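Local coordinates for protein trimethylamine-N-oxide reductase (Haemophilus influenzae, PDB 7L5I) that probably reduces trimethylamine N-oxide or related oxides at a molybdenum centre carried by two molybdopterin guanine dinucleotides, at residues Q124-R127 with V128-H132; K310-G313 with Q314-A318; G560-E563 with M564-L567; Y78-A81 with R82-P86; N661-E664 with E665-L668. All blocks are in the same frame, centred on the assembly; numbering follows the deposited sequence. Where two conformers were deposited one is given.

Contact 1 (Q124-R127 with V128-H132); sequences QLKR and VRDEH
Arg-127 and Glu-131, one turn apart on helix 114-131, run side by side in the same direction, but what meets is hydrocarbon against carboxylate: CG of Arg-127 lies 3.6 Å from OE1 of Glu-131. The charged ends stay apart, with Arg-127 NE 4.8 Å from Glu-131 OE1. The arginine chain bends at chi3 (-66°) and takes its guanidinium to the carbonyl oxygen of Pro-96, which NH1 binds. Lys-126 does meet its own partner one turn on. Its chain crosses that of Asp-130 at a slant, and NZ makes a weak hydrogen bond within a salt bridge, 3.3 Å to Asp-130 OD2; CE is almost as near. Val-128 points into the fold, its CG2 3.6 Å from the carbonyl O of Gln-124, and it also packs on Ile-137 of strand 137-138. Under these side chains run the backbone bonds, Arg-129 N to Leu-125 O at 2.9 Å and Asp-130 N to Lys-126 O at 2.8 Å among them. With Gln-124 and Leu-125 turned to strand 483-488 and the Lys-126/Asp-130 pair on the outer side, this is the last stretch of an amphipathic helix packed on the sheet of an alpha/beta fold.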
loop_
_atom_site.group_PDB
_atom_site.type_symbol
_atom_site.label_atom_id
_atom_site.label_comp_id
_atom_site.label_asym_id
_atom_site.label_seq_id
_atom_site.Cartn_x
_atom_site.Cartn_y
_atom_site.Cartn_z
ATOM N N GLN A 124 -19.594 25.277 5.736
ATOM C CA GLN A 124 -19.743 24.068 6.540
ATOM C C GLN A 124 -18.515 23.793 7.392
ATOM O O GLN A 124 -18.647 23.357 8.547
ATOM C CB GLN A 124 -20.036 22.873 5.638
ATOM C CG GLN A 124 -21.445 22.883 5.123
ATOM C CD GLN A 124 -22.430 22.683 6.267
ATOM O OE1 GLN A 124 -22.368 21.670 6.971
ATOM N NE2 GLN A 124 -23.305 23.637 6.469
ATOM N N LEU A 125 -17.309 24.053 6.857
ATOM C CA LEU A 125 -16.120 23.855 7.676
ATOM C C LEU A 125 -15.997 24.959 8.718
ATOM O O LEU A 125 -15.564 24.706 9.843
ATOM C CB LEU A 125 -14.871 23.809 6.801
ATOM C CG LEU A 125 -14.732 22.583 5.887
ATOM C CD1 LEU A 125 -13.507 22.726 4.998
ATOM C CD2 LEU A 125 -14.664 21.279 6.686
ATOM N N LYS A 126 -16.369 26.188 8.359
ATOM C CA LYS A 126 -16.361 27.266 9.337
ATOM C C LYS A 126 -17.289 26.956 10.501
ATOM O O LYS A 126 -16.955 27.237 11.660
ATOM C CB LYS A 126 -16.746 28.586 8.672
ATOM C CG LYS A 126 -16.502 29.789 9.585
ATOM C CD LYS A 126 -17.206 31.052 9.105
ATOM C CE LYS A 126 -17.240 32.118 10.219
ATOM N NZ LYS A 126 -18.633 32.433 10.664
ATOM N N ARG A 127 -18.457 26.367 10.220
ATOM C CA ARG A 127 -19.383 26.017 11.291
ATOM C C ARG A 127 -18.730 25.051 12.264
ATOM O O ARG A 127 -18.806 25.232 13.489
ATOM C CB ARG A 127 -20.658 25.409 10.704
ATOM C CG ARG A 127 -21.673 24.955 11.758
ATOM C CD ARG A 127 -22.930 24.340 11.121
ATOM N NE ARG A 127 -23.715 25.305 10.345
ATOM C CZ ARG A 127 -24.721 24.980 9.531
ATOM N NH1 ARG A 127 -25.075 23.712 9.368
ATOM N NH2 ARG A 127 -25.374 25.927 8.871
ATOM N N VAL A 128 -18.076 24.008 11.740
ATOM C CA VAL A 128 -17.425 23.042 12.617
ATOM C C VAL A 128 -16.277 23.690 13.379
ATOM O O VAL A 128 -16.076 23.432 14.578
ATOM C CB VAL A 128 -16.933 21.824 11.814
ATOM C CG1 VAL A 128 -16.107 20.934 12.731
ATOM C CG2 VAL A 128 -18.111 21.058 11.211
ATOM N N ARG A 129 -15.478 24.519 12.702
ATOM C CA ARG A 129 -14.388 25.188 13.401
ATOM C C ARG A 129 -14.913 26.080 14.518
ATOM O O ARG A 129 -14.315 26.155 15.591
ATOM C CB ARG A 129 -13.554 26.015 12.428
ATOM C CG ARG A 129 -12.744 25.153 11.463
ATOM C CD ARG A 129 -11.662 25.986 10.842
ATOM N NE ARG A 129 -10.814 25.234 9.934
ATOM C CZ ARG A 129 -9.856 24.387 10.320
ATOM N NH1 ARG A 129 -9.623 24.170 11.602
ATOM N NH2 ARG A 129 -9.116 23.771 9.403
ATOM N N ASP A 130 -16.024 26.762 14.282
ATOM C CA ASP A 130 -16.564 27.672 15.297
ATOM C C ASP A 130 -17.152 26.908 16.472
ATOM O O ASP A 130 -17.056 27.357 17.619
ATOM C CB ASP A 130 -17.624 28.572 14.669
ATOM C CG ASP A 130 -17.018 29.673 13.800
ATOM O OD1 ASP A 130 -15.798 29.939 13.916
ATOM O OD2 ASP A 130 -17.762 30.278 12.999
ATOM N N GLU A 131 -17.777 25.765 16.209
ATOM C CA GLU A 131 -18.482 25.015 17.239
ATOM C C GLU A 131 -17.611 23.958 17.908
ATOM O O GLU A 131 -17.836 23.646 19.083
ATOM C CB GLU A 131 -19.748 24.370 16.646
ATOM C CG GLU A 131 -20.760 25.408 16.084
ATOM C CD GLU A 131 -22.022 24.800 15.451
ATOM O OE1 GLU A 131 -22.905 25.584 15.035
ATOM O OE2 GLU A 131 -22.143 23.558 15.362
ATOM N N HIS A 132 -16.629 23.395 17.206
ATOM C CA HIS A 132 -15.802 22.322 17.755
ATOM C C HIS A 132 -14.305 22.489 17.576
ATOM O O HIS A 132 -13.544 21.853 18.318
ATOM C CB HIS A 132 -16.225 20.990 17.134
ATOM C CG HIS A 132 -17.654 20.656 17.402
ATOM N ND1 HIS A 132 -18.632 20.730 16.437
ATOM C CD2 HIS A 132 -18.279 20.299 18.548
ATOM C CE1 HIS A 132 -19.797 20.405 16.970
ATOM N NE2 HIS A 132 -19.607 20.132 18.249
#

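Contact 2 (K310-G313 with Q314-A318); sequences KTDG and QPKTA
A salt bridge between Asp-312 and Lys-316 closes a surface loop that joins helix 300-307 to helix 318-325. The two side chains come at each other from opposite directions, and Lys-316 NZ sits 2.8 Å from Asp-312 OD2 on that oxygen's syn side, facing the other carboxylate oxygen. To OD1 the same NZ makes a weaker bond of 3.3 Å. Asp-312 OD1 has a second job: it accepts from Gln-314 N at 2.9 Å, a nearly straight bond (163°) that arrives from above the carboxylate plane. A side-chain oxygen taking the N-H two residues on is an Asx turn, and chi1 of 58°, with CG between the backbone N and the carbonyl carbon, holds the carboxylate over the chain for it. Gly-313 makes the bend, with a positive phi of 80°. The ammonium group of Lys-316 also donates to the carbonyl O of Gln-314 at 2.8 Å and to that of Tyr-306, whose ring it meets in a cation-pi contact, so loop and preceding helix converge on one charge. Lys-316 itself is the centre of an inverse gamma turn, closed by a weak bond from Thr-317 N to Pro-315 O. That carbonyl is gripped again by NE2 of Gln-314 at 2.9 Å. Just beyond, Thr-317 is the N-cap of helix 318-325, its OG1 taking the N-H of Trp-320.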
loop_
_atom_site.group_PDB
_atom_site.type_symbol
_atom_site.label_atom_id
_atom_site.label_comp_id
_atom_site.label_asym_id
_atom_site.label_seq_id
_atom_site.Cartn_x
_atom_site.Cartn_y
_atom_site.Cartn_z
ATOM N N LYS A 310 11.032 -25.657 26.069
ATOM C CA LYS A 310 11.372 -25.710 27.486
ATOM C C LYS A 310 10.364 -24.940 28.317
ATOM O O LYS A 310 10.121 -25.277 29.479
ATOM C CB LYS A 310 12.783 -25.160 27.686
ATOM C CG LYS A 310 13.852 -26.021 27.002
ATOM C CD LYS A 310 15.188 -25.305 26.896
ATOM C CE LYS A 310 16.295 -26.223 26.391
ATOM N NZ LYS A 310 15.828 -27.604 26.058
ATOM N N THR A 311 9.756 -23.917 27.735
ATOM C CA THR A 311 8.783 -23.101 28.441
ATOM C C THR A 311 7.418 -23.777 28.484
ATOM O O THR A 311 6.844 -23.968 29.562
ATOM C CB THR A 311 8.677 -21.740 27.745
ATOM O OG1 THR A 311 8.388 -21.953 26.353
ATOM C CG2 THR A 311 9.985 -20.959 27.863
ATOM N N ASP A 312 6.906 -24.177 27.322
ATOM C CA ASP A 312 5.509 -24.547 27.166
ATOM C C ASP A 312 5.294 -26.022 26.871
ATOM O O ASP A 312 4.167 -26.417 26.587
ATOM C CB ASP A 312 4.882 -23.705 26.046
ATOM C CG ASP A 312 5.613 -23.860 24.705
ATOM O OD1 ASP A 312 6.425 -24.799 24.555
ATOM O OD2 ASP A 312 5.371 -23.031 23.791
ATOM N N GLY A 313 6.336 -26.843 26.925
ATOM C CA GLY A 313 6.193 -28.257 26.645
ATOM C C GLY A 313 6.157 -28.647 25.181
ATOM O O GLY A 313 6.124 -29.844 24.882
ATOM N N GLN A 314 6.171 -27.690 24.255
ATOM C CA GLN A 314 5.994 -27.985 22.833
ATOM C C GLN A 314 7.171 -27.505 21.997
ATOM O O GLN A 314 7.208 -26.330 21.597
ATOM C CB GLN A 314 4.700 -27.342 22.325
ATOM C CG GLN A 314 4.446 -27.564 20.840
ATOM C CD GLN A 314 4.310 -29.029 20.481
ATOM O OE1 GLN A 314 3.268 -29.635 20.726
ATOM N NE2 GLN A 314 5.367 -29.613 19.892
ATOM N N PRO A 315 8.125 -28.375 21.669
ATOM C CA PRO A 315 9.173 -27.993 20.707
ATOM C C PRO A 315 8.575 -27.587 19.372
ATOM O O PRO A 315 7.667 -28.246 18.857
ATOM C CB PRO A 315 10.017 -29.266 20.569
ATOM C CG PRO A 315 9.720 -30.067 21.801
ATOM C CD PRO A 315 8.309 -29.741 22.191
ATOM N N LYS A 316 9.098 -26.499 18.795
ATOM C CA LYS A 316 8.550 -25.964 17.545
ATOM C C LYS A 316 9.217 -26.631 16.337
ATOM O O LYS A 316 9.851 -25.997 15.497
ATOM C CB LYS A 316 8.715 -24.448 17.501
ATOM C CG LYS A 316 8.182 -23.706 18.725
ATOM C CD LYS A 316 6.732 -24.092 19.051
ATOM C CE LYS A 316 6.208 -23.324 20.262
ATOM N NZ LYS A 316 6.989 -23.577 21.518
ATOM N N THR A 317 9.039 -27.954 16.256
ATOM C CA THR A 317 9.707 -28.770 15.261
ATOM C C THR A 317 9.122 -28.544 13.874
ATOM O O THR A 317 8.023 -28.006 13.705
ATOM C CB THR A 317 9.552 -30.248 15.610
ATOM O OG1 THR A 317 8.147 -30.562 15.570
ATOM C CG2 THR A 317 10.079 -30.517 16.998
ATOM N N ALA A 318 9.861 -29.012 12.871
ATOM C CA ALA A 318 9.335 -29.032 11.513
ATOM C C ALA A 318 8.024 -29.802 11.444
ATOM O O ALA A 318 7.113 -29.414 10.712
ATOM C CB ALA A 318 10.366 -29.633 10.556
#

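Contact 3 (G560-E563 with M564-L567); sequences GKTE and MEWL
Lys-561 is laid over one face of the Trp-566 indole, the two side chains crossing at about a right angle. Its CE, brought down onto the ring by the bend at chi3, stands 3.4 Å from the centroid of the six-membered ring, only 6° off the normal, a clear CH-pi contact. The turn at chi4 then carries NZ farther out, 4.4 Å from that centroid and still over the face, which makes a cation-pi pair. The ammonium's stronger partners are the carboxylates of Glu-559 and Glu-569, so the lysine is held by charge at its tip and by the ring beneath its chain. Alongside, Thr-562 and Glu-565 cross at a slant and form a capping box. Thr-562 OG1 accepts from Glu-565 N at 3.1 Å; in return Thr-562 N donates to Glu-565 OE1, also at 3.1 Å, meeting the carboxylate on its anti side and 28° out of plane. A water joins OE1 of Glu-565 (2.6 Å) to the carbonyl O of Gly-560 (2.8 Å), linking the capping carboxylate to the chain two residues before the cap. The first helical bonds follow: Trp-566 N to Thr-562 O at 2.9 Å and Leu-567 N to Glu-563 O at 3.0 Å. At this start of helix 563-580, Met-564 and Leu-567 pack against helix 588-594, Leu-567 also on strand 512-517, and Trp-566 NE1 bonds the hydroxyl of Tyr-541 on helix 540-550.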
loop_
_atom_site.group_PDB
_atom_site.type_symbol
_atom_site.label_atom_id
_atom_site.label_comp_id
_atom_site.label_asym_id
_atom_site.label_seq_id
_atom_site.Cartn_x
_atom_site.Cartn_y
_atom_site.Cartn_z
ATOM N N GLY A 560 2.668 33.344 -2.789
ATOM C CA GLY A 560 2.844 34.264 -3.900
ATOM C C GLY A 560 3.477 33.680 -5.146
ATOM O O GLY A 560 3.987 34.434 -5.982
ATOM N N LYS A 561 3.460 32.362 -5.302
ATOM C CA LYS A 561 4.142 31.699 -6.402
ATOM C C LYS A 561 3.135 31.135 -7.388
ATOM O O LYS A 561 2.109 30.589 -6.987
ATOM C CB LYS A 561 5.037 30.568 -5.881
ATOM C CG LYS A 561 6.296 31.067 -5.172
ATOM C CD LYS A 561 7.208 29.903 -4.807
ATOM C CE LYS A 561 6.828 29.338 -3.467
ATOM N NZ LYS A 561 7.743 29.765 -2.355
ATOM N N THR A 562 3.449 31.240 -8.671
ATOM C CA THR A 562 2.732 30.538 -9.720
ATOM C C THR A 562 3.120 29.064 -9.731
ATOM O O THR A 562 4.085 28.651 -9.087
ATOM C CB THR A 562 3.051 31.149 -11.080
ATOM O OG1 THR A 562 4.433 30.923 -11.365
ATOM C CG2 THR A 562 2.755 32.654 -11.060
ATOM N N GLU A 563 2.366 28.278 -10.504
ATOM C CA GLU A 563 2.707 26.874 -10.718
ATOM C C GLU A 563 4.162 26.715 -11.120
ATOM O O GLU A 563 4.904 25.920 -10.523
ATOM C CB GLU A 563 1.797 26.282 -11.797
ATOM C CG GLU A 563 1.965 24.775 -12.057
ATOM C CD GLU A 563 1.079 24.268 -13.208
ATOM O OE1 GLU A 563 1.134 24.858 -14.317
ATOM O OE2 GLU A 563 0.329 23.272 -13.021
ATOM N N MET A 564 4.601 27.459 -12.133
ATOM C CA MET A 564 5.952 27.256 -12.646
ATOM C C MET A 564 7.004 27.776 -11.677
ATOM O O MET A 564 8.122 27.251 -11.652
ATOM C CB MET A 564 6.113 27.921 -14.019
ATOM C CG MET A 564 5.234 27.292 -15.111
ATOM S SD MET A 564 5.454 25.501 -15.390
ATOM C CE MET A 564 7.106 25.541 -15.670
ATOM N N GLU A 565 6.684 28.791 -10.872
ATOM C CA GLU A 565 7.616 29.220 -9.837
ATOM C C GLU A 565 7.781 28.172 -8.741
ATOM O O GLU A 565 8.891 27.995 -8.215
ATOM C CB GLU A 565 7.172 30.555 -9.234
ATOM C CG GLU A 565 7.485 31.728 -10.162
ATOM C CD GLU A 565 6.858 33.047 -9.747
ATOM O OE1 GLU A 565 5.895 33.064 -8.955
ATOM O OE2 GLU A 565 7.334 34.092 -10.232
ATOM N N TRP A 566 6.682 27.485 -8.357
ATOM C CA TRP A 566 6.803 26.369 -7.431
ATOM C C TRP A 566 7.702 25.282 -8.014
ATOM O O TRP A 566 8.610 24.777 -7.345
ATOM C CB TRP A 566 5.421 25.780 -7.111
ATOM C CG TRP A 566 4.601 26.413 -6.025
ATOM C CD1 TRP A 566 3.421 27.072 -6.177
ATOM C CD2 TRP A 566 4.882 26.418 -4.626
ATOM N NE1 TRP A 566 2.938 27.474 -4.953
ATOM C CE2 TRP A 566 3.821 27.089 -3.986
ATOM C CE3 TRP A 566 5.922 25.903 -3.847
ATOM C CZ2 TRP A 566 3.775 27.264 -2.609
ATOM C CZ3 TRP A 566 5.884 26.087 -2.486
ATOM C CH2 TRP A 566 4.815 26.759 -1.881
ATOM N N LEU A 567 7.468 24.913 -9.274
ATOM C CA LEU A 567 8.249 23.838 -9.876
ATOM C C LEU A 567 9.724 24.208 -9.953
ATOM O O LEU A 567 10.589 23.377 -9.691
ATOM C CB LEU A 567 7.691 23.492 -11.260
ATOM C CG LEU A 567 6.238 23.005 -11.266
ATOM C CD1 LEU A 567 5.873 22.486 -12.629
ATOM C CD2 LEU A 567 6.006 21.936 -10.239
HETATM O O HOH W 1 4.569 35.239 -8.603
#

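Contact 4 (Y78-A81 with R82-P86); sequences YSEA and RVKCP
Ser-79 and Arg-82 mark the ends of a type I beta turn that follows helix 73-78, and an ST turn is built into it. The beta turn is closed by Arg-82 N donating to Ser-79 O at 3.2 Å; the N-H points straight at the oxygen, but the donor stands far above the carbonyl plane, 62° out of it. In the ST turn Ser-79 OG accepts from Ala-81 N at 2.8 Å, reached because OG lies anti to the serine's own backbone N (chi1 171°). A salt bridge ties Glu-80, inside the turn, to Lys-84, two residues past its end: Lys-84 NZ donates to Glu-80 OE1 at 2.8 Å, coming from above the carboxylate plane. The glutamate bends at chi2 and the lysine at chi4, and CE of Lys-84 follows to 3.5 Å from Glu-80 OE1. Arg-82 CB stays 3.5 Å from Ser-79 O, while the far end of the chain runs off, NH1 meeting Glu-509 in a salt bridge and the carbonyl of Leu-77. From outside, NE2 of Gln-808 donates to the carbonyl O of Glu-80 and of Arg-82. The arrangement is that of a tight turn ending helix 73-78 and sending the chain on through residues 83-86 to strand 87-89.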
loop_
_atom_site.group_PDB
_atom_site.type_symbol
_atom_site.label_atom_id
_atom_site.label_comp_id
_atom_site.label_asym_id
_atom_site.label_seq_id
_atom_site.Cartn_x
_atom_site.Cartn_y
_atom_site.Cartn_z
ATOM N N TYR A 78 -10.891 10.769 -20.601
ATOM C CA TYR A 78 -12.166 10.911 -21.292
ATOM C C TYR A 78 -13.241 9.985 -20.753
ATOM O O TYR A 78 -14.338 9.927 -21.314
ATOM C CB TYR A 78 -11.963 10.661 -22.787
ATOM C CG TYR A 78 -10.871 11.496 -23.397
ATOM C CD1 TYR A 78 -10.820 12.867 -23.187
ATOM C CD2 TYR A 78 -9.868 10.910 -24.163
ATOM C CE1 TYR A 78 -9.797 13.645 -23.734
ATOM C CE2 TYR A 78 -8.854 11.672 -24.723
ATOM C CZ TYR A 78 -8.823 13.035 -24.511
ATOM O OH TYR A 78 -7.812 13.782 -25.076
ATOM N N SER A 79 -12.969 9.290 -19.655
ATOM C CA SER A 79 -13.915 8.331 -19.115
ATOM C C SER A 79 -15.237 8.981 -18.726
ATOM O O SER A 79 -15.284 10.065 -18.153
ATOM C CB SER A 79 -13.305 7.646 -17.885
ATOM O OG SER A 79 -14.273 6.845 -17.213
ATOM N N GLU A 80 -16.327 8.262 -18.997
ATOM C CA GLU A 80 -17.618 8.704 -18.492
ATOM C C GLU A 80 -17.774 8.457 -16.993
ATOM O O GLU A 80 -18.819 8.801 -16.439
ATOM C CB GLU A 80 -18.732 8.012 -19.278
ATOM C CG GLU A 80 -18.843 8.518 -20.723
ATOM C CD GLU A 80 -19.039 10.031 -20.797
ATOM O OE1 GLU A 80 -20.009 10.543 -20.192
ATOM O OE2 GLU A 80 -18.200 10.716 -21.423
ATOM N N ALA A 81 -16.776 7.873 -16.325
ATOM C CA ALA A 81 -16.786 7.806 -14.874
ATOM C C ALA A 81 -16.241 9.061 -14.229
ATOM O O ALA A 81 -16.319 9.196 -13.007
ATOM C CB ALA A 81 -15.966 6.614 -14.366
ATOM N N ARG A 82 -15.714 10.008 -15.007
ATOM C CA ARG A 82 -15.126 11.183 -14.386
ATOM C C ARG A 82 -16.191 12.060 -13.737
ATOM O O ARG A 82 -17.332 12.154 -14.199
ATOM C CB ARG A 82 -14.360 12.006 -15.403
ATOM C CG ARG A 82 -12.981 11.461 -15.678
ATOM C CD ARG A 82 -12.137 12.377 -16.378
ATOM N NE ARG A 82 -11.792 13.556 -15.571
ATOM C CZ ARG A 82 -10.804 14.367 -15.890
ATOM N NH1 ARG A 82 -10.064 14.111 -16.956
ATOM N NH2 ARG A 82 -10.546 15.436 -15.148
ATOM N N VAL A 83 -15.810 12.721 -12.647
ATOM C CA VAL A 83 -16.675 13.757 -12.099
ATOM C C VAL A 83 -16.598 14.975 -13.011
ATOM O O VAL A 83 -15.518 15.530 -13.241
ATOM C CB VAL A 83 -16.275 14.109 -10.667
ATOM C CG1 VAL A 83 -17.289 15.097 -10.053
ATOM C CG2 VAL A 83 -16.155 12.858 -9.808
ATOM N N LYS A 84 -17.732 15.374 -13.569
ATOM C CA LYS A 84 -17.701 16.409 -14.598
ATOM C C LYS A 84 -17.873 17.816 -14.040
ATOM O O LYS A 84 -17.333 18.772 -14.614
ATOM C CB LYS A 84 -18.795 16.139 -15.636
ATOM C CG LYS A 84 -18.632 14.804 -16.334
ATOM C CD LYS A 84 -19.628 14.642 -17.455
ATOM C CE LYS A 84 -19.306 13.405 -18.306
ATOM N NZ LYS A 84 -20.292 12.320 -18.097
ATOM N N CYS A 85 -18.629 17.970 -12.954
ATOM C CA CYS A 85 -18.956 19.272 -12.393
ATOM C C CYS A 85 -19.123 19.116 -10.889
ATOM O O CYS A 85 -19.345 18.003 -10.403
ATOM C CB CYS A 85 -20.251 19.836 -12.991
ATOM S SG CYS A 85 -20.411 19.710 -14.793
ATOM N N PRO A 86 -19.038 20.205 -10.127
ATOM C CA PRO A 86 -19.341 20.122 -8.685
ATOM C C PRO A 86 -20.760 19.619 -8.462
ATOM O O PRO A 86 -21.691 20.034 -9.142
ATOM C CB PRO A 86 -19.166 21.565 -8.204
ATOM C CG PRO A 86 -18.338 22.247 -9.279
ATOM C CD PRO A 86 -18.709 21.582 -10.556
#

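Contact 5 (N661-E664 with E665-L668); sequences NVTE and EYPL
Thr-663 faces Tyr-666 across a tight bend just before strand 668-671, and its side chain is the one to follow. CB lies 3.9 Å from Glu-665 N. At the tip, OG1 accepts from Tyr-666 N at 2.9 Å, with an N-H...O angle of 154°. The torsion makes this possible: at chi1 of 60° OG1 stands between the backbone N and the carbonyl carbon, over the oncoming chain. From there OG1 also lies 3.7 Å from Tyr-666 CB and approaches the phenol ring obliquely. The ring has another neighbour on one face, CG of Glu-665, set toward the rim. The backbone of Thr-663 answers with a bond in the other sense, Thr-663 N to Tyr-666 O at 3.0 Å; it is nearly straight, though the donor is well above the carbonyl plane. Val-662, next door, puts CB 3.5 Å from that same Tyr-666 O and its CG1 3.5 Å from the carbonyl O of Pro-667, before its outer surface meets Ile-790 of strand 790-795.
Glu-664 and Glu-665 have helix-like backbone angles, which bend the chain back, and Tyr-666 already turns extended. Pro-667 N, 3.2 Å from Thr-663 O where a helix would have an i to i+4 bond, has no hydrogen to offer, and the proline ring packs on that carbonyl instead. The chemistry implies a bend pinned twice between Thr-663 and Tyr-666, once through the hydroxyl and once through the backbone, as the chain straightens into the strand.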
loop_
_atom_site.group_PDB
_atom_site.type_symbol
_atom_site.label_atom_id
_atom_site.label_comp_id
_atom_site.label_asym_id
_atom_site.label_seq_id
_atom_site.Cartn_x
_atom_site.Cartn_y
_atom_site.Cartn_z
ATOM N N ASN A 661 -8.730 -22.522 11.594
ATOM C CA ASN A 661 -9.984 -22.582 12.352
ATOM C C ASN A 661 -11.188 -22.209 11.489
ATOM O O ASN A 661 -12.173 -21.634 11.966
ATOM C CB ASN A 661 -9.925 -21.727 13.618
ATOM C CG ASN A 661 -9.492 -20.294 13.363
ATOM O OD1 ASN A 661 -9.660 -19.770 12.266
ATOM N ND2 ASN A 661 -8.938 -19.660 14.391
ATOM N N VAL A 662 -11.137 -22.591 10.208
ATOM C CA VAL A 662 -12.321 -22.567 9.366
ATOM C C VAL A 662 -13.415 -23.410 10.016
ATOM O O VAL A 662 -13.149 -24.298 10.834
ATOM C CB VAL A 662 -12.022 -23.085 7.955
ATOM C CG1 VAL A 662 -11.090 -22.123 7.205
ATOM C CG2 VAL A 662 -11.437 -24.495 7.990
ATOM N N THR A 663 -14.660 -23.118 9.639
ATOM C CA THR A 663 -15.842 -23.692 10.269
ATOM C C THR A 663 -16.728 -24.339 9.217
ATOM O O THR A 663 -16.507 -24.213 8.017
ATOM C CB THR A 663 -16.673 -22.636 11.007
ATOM O OG1 THR A 663 -17.090 -21.636 10.066
ATOM C CG2 THR A 663 -15.885 -21.960 12.108
ATOM N N GLU A 664 -17.768 -25.037 9.688
ATOM C CA GLU A 664 -18.762 -25.569 8.761
ATOM C C GLU A 664 -19.415 -24.446 7.964
ATOM O O GLU A 664 -19.657 -24.580 6.758
ATOM C CB GLU A 664 -19.800 -26.360 9.558
ATOM C CG GLU A 664 -20.883 -26.985 8.737
ATOM C CD GLU A 664 -21.843 -27.791 9.614
ATOM O OE1 GLU A 664 -22.178 -27.317 10.723
ATOM O OE2 GLU A 664 -22.239 -28.899 9.202
ATOM N N GLU A 665 -19.677 -23.323 8.620
ATOM C CA GLU A 665 -20.350 -22.209 7.956
ATOM C C GLU A 665 -19.420 -21.471 7.005
ATOM O O GLU A 665 -19.837 -21.040 5.917
ATOM C CB GLU A 665 -20.893 -21.252 9.008
ATOM C CG GLU A 665 -21.841 -20.204 8.464
ATOM C CD GLU A 665 -22.457 -19.345 9.561
ATOM O OE1 GLU A 665 -21.974 -19.412 10.715
ATOM O OE2 GLU A 665 -23.420 -18.604 9.257
ATOM N N TYR A 666 -18.163 -21.319 7.387
ATOM C CA TYR A 666 -17.164 -20.602 6.581
ATOM C C TYR A 666 -15.926 -21.472 6.436
ATOM O O TYR A 666 -14.971 -21.339 7.207
ATOM C CB TYR A 666 -16.821 -19.264 7.235
ATOM C CG TYR A 666 -18.018 -18.384 7.412
ATOM C CD1 TYR A 666 -18.637 -17.817 6.307
ATOM C CD2 TYR A 666 -18.535 -18.126 8.665
ATOM C CE1 TYR A 666 -19.743 -17.019 6.449
ATOM C CE2 TYR A 666 -19.643 -17.318 8.816
ATOM C CZ TYR A 666 -20.239 -16.768 7.694
ATOM O OH TYR A 666 -21.343 -15.953 7.821
ATOM N N PRO A 667 -15.918 -22.390 5.470
ATOM C CA PRO A 667 -14.869 -23.420 5.417
ATOM C C PRO A 667 -13.608 -23.065 4.643
ATOM O O PRO A 667 -12.674 -23.887 4.615
ATOM C CB PRO A 667 -15.599 -24.587 4.728
ATOM C CG PRO A 667 -16.570 -23.924 3.831
ATOM C CD PRO A 667 -17.031 -22.680 4.552
ATOM N N LEU A 668 -13.531 -21.886 4.029
ATOM C CA LEU A 668 -12.386 -21.491 3.228
ATOM C C LEU A 668 -11.725 -20.261 3.840
ATOM O O LEU A 668 -12.389 -19.446 4.487
ATOM C CB LEU A 668 -12.788 -21.154 1.802
ATOM C CG LEU A 668 -13.439 -22.321 1.040
ATOM C CD1 LEU A 668 -14.158 -21.802 -0.171
ATOM C CD2 LEU A 668 -12.371 -23.337 0.654
#

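How the contacts relate
All five contacts are local, none touches another, and they lie in series along the chain. Contacts 1, 3 and 4 form the closer group: nearest atoms of contact 4 are about 14 Å from both contact 1 and contact 3. Contact 4 also connects to the helix of contact 1, since Pro-86 packs on Trp-114 and Ala-117 of helix 114-131. Contacts 2 and 5 share another side of the molecule, nearest atoms about 17 Å apart, and both lie across the chain's centre from contact 3. Two molybdopterin guanine dinucleotides are bound; the distance from a side chain to one or other of them is about 8 Å for Val-83, 11 Å for Glu-563 and 14 Å for Val-662.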